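Local atomic coordinates of probable 2-hydroxyhepta-2,4-diene-1,7-dioate isomerase (Thermus thermophilus, PDB entry 2DFU), a protein that probably isomerises 2-hydroxyhepta-2,4-diene-1,7-dioate and belongs to the fumarylacetoacetate hydrolase family of metal-binding enzymes. Residues 45-51 / 218-224. Sequence-based numbering, arbitrary orientation.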
loop_
_atom_site.group_PDB
_atom_site.type_symbol
_atom_site.label_atom_id
_atom_site.label_comp_id
_atom_site.label_asym_id
_atom_site.label_seq_id
_atom_site.Cartn_x
_atom_site.Cartn_y
_atom_site.Cartn_z
ATOM N N ALA A 45 -2.544 8.225 -11.901
ATOM C CA ALA A 45 -3.346 7.347 -11.057
ATOM C C ALA A 45 -3.286 7.800 -9.606
ATOM O O ALA A 45 -2.396 8.550 -9.226
ATOM C CB ALA A 45 -2.841 5.903 -11.167
ATOM N N THR A 46 -4.247 7.335 -8.810
ATOM C CA THR A 46 -4.327 7.623 -7.370
ATOM C C THR A 46 -4.611 6.253 -6.744
ATOM O O THR A 46 -5.703 6.001 -6.240
ATOM C CB THR A 46 -5.499 8.584 -7.042
ATOM O OG1 THR A 46 -6.688 8.122 -7.694
ATOM C CG2 THR A 46 -5.193 9.993 -7.516
ATOM N N PRO A 47 -3.616 5.352 -6.775
ATOM C CA PRO A 47 -3.694 3.984 -6.248
ATOM C C PRO A 47 -3.845 3.788 -4.751
ATOM O O PRO A 47 -3.253 4.513 -3.961
ATOM C CB PRO A 47 -2.404 3.352 -6.761
ATOM C CG PRO A 47 -1.441 4.494 -6.681
ATOM C CD PRO A 47 -2.250 5.645 -7.255
ATOM N N THR A 48 -4.647 2.796 -4.368
ATOM C CA THR A 48 -4.813 2.473 -2.962
ATOM C C THR A 48 -3.586 1.635 -2.623
ATOM O O THR A 48 -3.196 1.516 -1.465
ATOM C CB THR A 48 -6.081 1.628 -2.700
ATOM O OG1 THR A 48 -5.960 0.357 -3.358
ATOM C CG2 THR A 48 -7.323 2.360 -3.205
ATOM N N LYS A 49 -2.981 1.057 -3.656
ATOM C CA LYS A 49 -1.784 0.234 -3.495
ATOM C C LYS A 49 -1.122 -0.034 -4.845
ATOM O O LYS A 49 -1.752 0.107 -5.891
ATOM C CB LYS A 49 -2.137 -1.091 -2.814
ATOM C CG LYS A 49 -3.146 -1.937 -3.572
ATOM C CD LYS A 49 -3.488 -3.198 -2.784
ATOM C CE LYS A 49 -4.502 -4.060 -3.526
ATOM N NZ LYS A 49 -5.793 -3.348 -3.657
ATOM N N ILE A 50 0.148 -0.418 -4.814
ATOM C CA ILE A 50 0.901 -0.693 -6.036
ATOM C C ILE A 50 1.501 -2.088 -5.950
ATOM O O ILE A 50 2.361 -2.353 -5.108
ATOM C CB ILE A 50 2.012 0.358 -6.214
ATOM C CG1 ILE A 50 1.370 1.743 -6.354
ATOM C CG2 ILE A 50 2.871 0.035 -7.435
ATOM C CD1 ILE A 50 2.245 2.877 -5.886
ATOM N N VAL A 51 1.029 -2.986 -6.814
ATOM C CA VAL A 51 1.501 -4.369 -6.830
ATOM C C VAL A 51 2.530 -4.555 -7.940
ATOM O O VAL A 51 2.287 -4.189 -9.091
ATOM C CB VAL A 51 0.319 -5.343 -7.041
ATOM C CG1 VAL A 51 0.781 -6.769 -6.861
ATOM C CG2 VAL A 51 -0.799 -5.023 -6.056
ATOM N N THR A 218 -7.946 -8.138 -3.855
ATOM C CA THR A 218 -8.834 -7.346 -4.696
ATOM C C THR A 218 -8.121 -6.086 -5.172
ATOM O O THR A 218 -7.562 -5.333 -4.371
ATOM C CB THR A 218 -10.117 -6.936 -3.943
ATOM O OG1 THR A 218 -10.903 -8.104 -3.675
ATOM C CG2 THR A 218 -10.949 -5.976 -4.774
ATOM N N LEU A 219 -8.119 -5.877 -6.483
ATOM C CA LEU A 219 -7.491 -4.700 -7.063
ATOM C C LEU A 219 -8.572 -3.645 -7.199
ATOM O O LEU A 219 -9.643 -3.920 -7.744
ATOM C CB LEU A 219 -6.896 -5.037 -8.430
ATOM C CG LEU A 219 -5.583 -5.814 -8.361
ATOM C CD1 LEU A 219 -5.220 -6.348 -9.740
ATOM C CD2 LEU A 219 -4.488 -4.897 -7.820
ATOM N N GLU A 220 -8.296 -2.449 -6.684
ATOM C CA GLU A 220 -9.251 -1.346 -6.722
ATOM C C GLU A 220 -9.069 -0.460 -7.942
ATOM O O GLU A 220 -8.010 -0.463 -8.572
ATOM C CB GLU A 220 -9.102 -0.470 -5.475
ATOM C CG GLU A 220 -9.511 -1.125 -4.169
ATOM C CD GLU A 220 -10.998 -1.438 -4.119
ATOM O OE1 GLU A 220 -11.809 -0.524 -4.381
ATOM O OE2 GLU A 220 -11.354 -2.595 -3.819
ATOM N N PRO A 221 -10.110 0.310 -8.299
ATOM C CA PRO A 221 -9.987 1.191 -9.458
ATOM C C PRO A 221 -8.814 2.136 -9.205
ATOM O O PRO A 221 -8.641 2.635 -8.087
ATOM C CB PRO A 221 -11.324 1.924 -9.474
ATOM C CG PRO A 221 -12.268 0.899 -8.937
ATOM C CD PRO A 221 -11.486 0.331 -7.769
ATOM N N LEU A 222 -8.014 2.349 -10.247
ATOM C CA LEU A 222 -6.837 3.210 -10.219
ATOM C C LEU A 222 -5.613 2.640 -9.485
ATOM O O LEU A 222 -4.617 3.340 -9.298
ATOM C CB LEU A 222 -7.209 4.603 -9.689
ATOM C CG LEU A 222 -8.340 5.260 -10.505
ATOM C CD1 LEU A 222 -8.602 6.677 -10.004
ATOM C CD2 LEU A 222 -7.970 5.290 -11.979
ATOM N N ASP A 223 -5.677 1.374 -9.070
ATOM C CA ASP A 223 -4.506 0.748 -8.451
ATOM C C ASP A 223 -3.514 0.584 -9.599
ATOM O O ASP A 223 -3.912 0.520 -10.762
ATOM C CB ASP A 223 -4.826 -0.638 -7.885
ATOM C CG ASP A 223 -5.341 -0.587 -6.462
ATOM O OD1 ASP A 223 -5.265 0.486 -5.832
ATOM O OD2 ASP A 223 -5.806 -1.633 -5.967
ATOM N N VAL A 224 -2.230 0.508 -9.274
ATOM C CA VAL A 224 -1.198 0.361 -10.290
ATOM C C VAL A 224 -0.514 -1.001 -10.156
ATOM O O VAL A 224 -0.268 -1.483 -9.046
ATOM C CB VAL A 224 -0.138 1.500 -10.160
ATOM C CG1 VAL A 224 1.042 1.238 -11.070
ATOM C CG2 VAL A 224 -0.775 2.840 -10.507
#
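The carboxylate of Asp223 receives five hydrogen bonds, four of them from Thr48 and Lys49. Asp223 OD1 accepts three of the four. Thr48 OG1 donates to the syn lone pair of Asp223 OD1 at 2.6 Å. Thr48 N meets the same oxygen nearly head-on at 2.8 Å, and Lys49 N comes from above the carboxylate plane. With chi1 of 64°, Thr48 OG1 sits between its own N and carbonyl carbon, which lets hydroxyl and amide share one acceptor. Lys49 NZ forms a salt bridge with Asp223 OD2 at 2.9 Å, on the syn side. A bend at the end of the lysine chain, chi4 -64°, lets NZ also donate to Thr218 O at 2.8 Å, in the carbonyl plane. Glu220 N binds Asp223 OD2 from the opposite face to NZ, across the type II turn that Asp223 N closes on Glu220 O. An asparagine here would probably leave the buried Lys49 ammonium without its nearest counter-charge and set an NH2 against donors that now share two oxygens. Asp223 thus ties together the loops leading into strands 50-53 and 224-226, where these begin to pair in the family domain. Val51 N bonds to Val224 O at 3.0 Å, and Val224 N reaches Lys49 O weakly. Ile50 and Val224 pair in parallel, with their side chains side by side. Val224 CG2 packs on Ala45 CB and Pro47 CB. Glu220 makes its own salt bridge with Arg124. Thr48 and Lys49 pack on Pro83 and Asn84 of the second subunit. Strand 50-53 joins strand 224-226 on one side and strand 78-81 on the other, while helix 206-214 covers Val51 and Leu219.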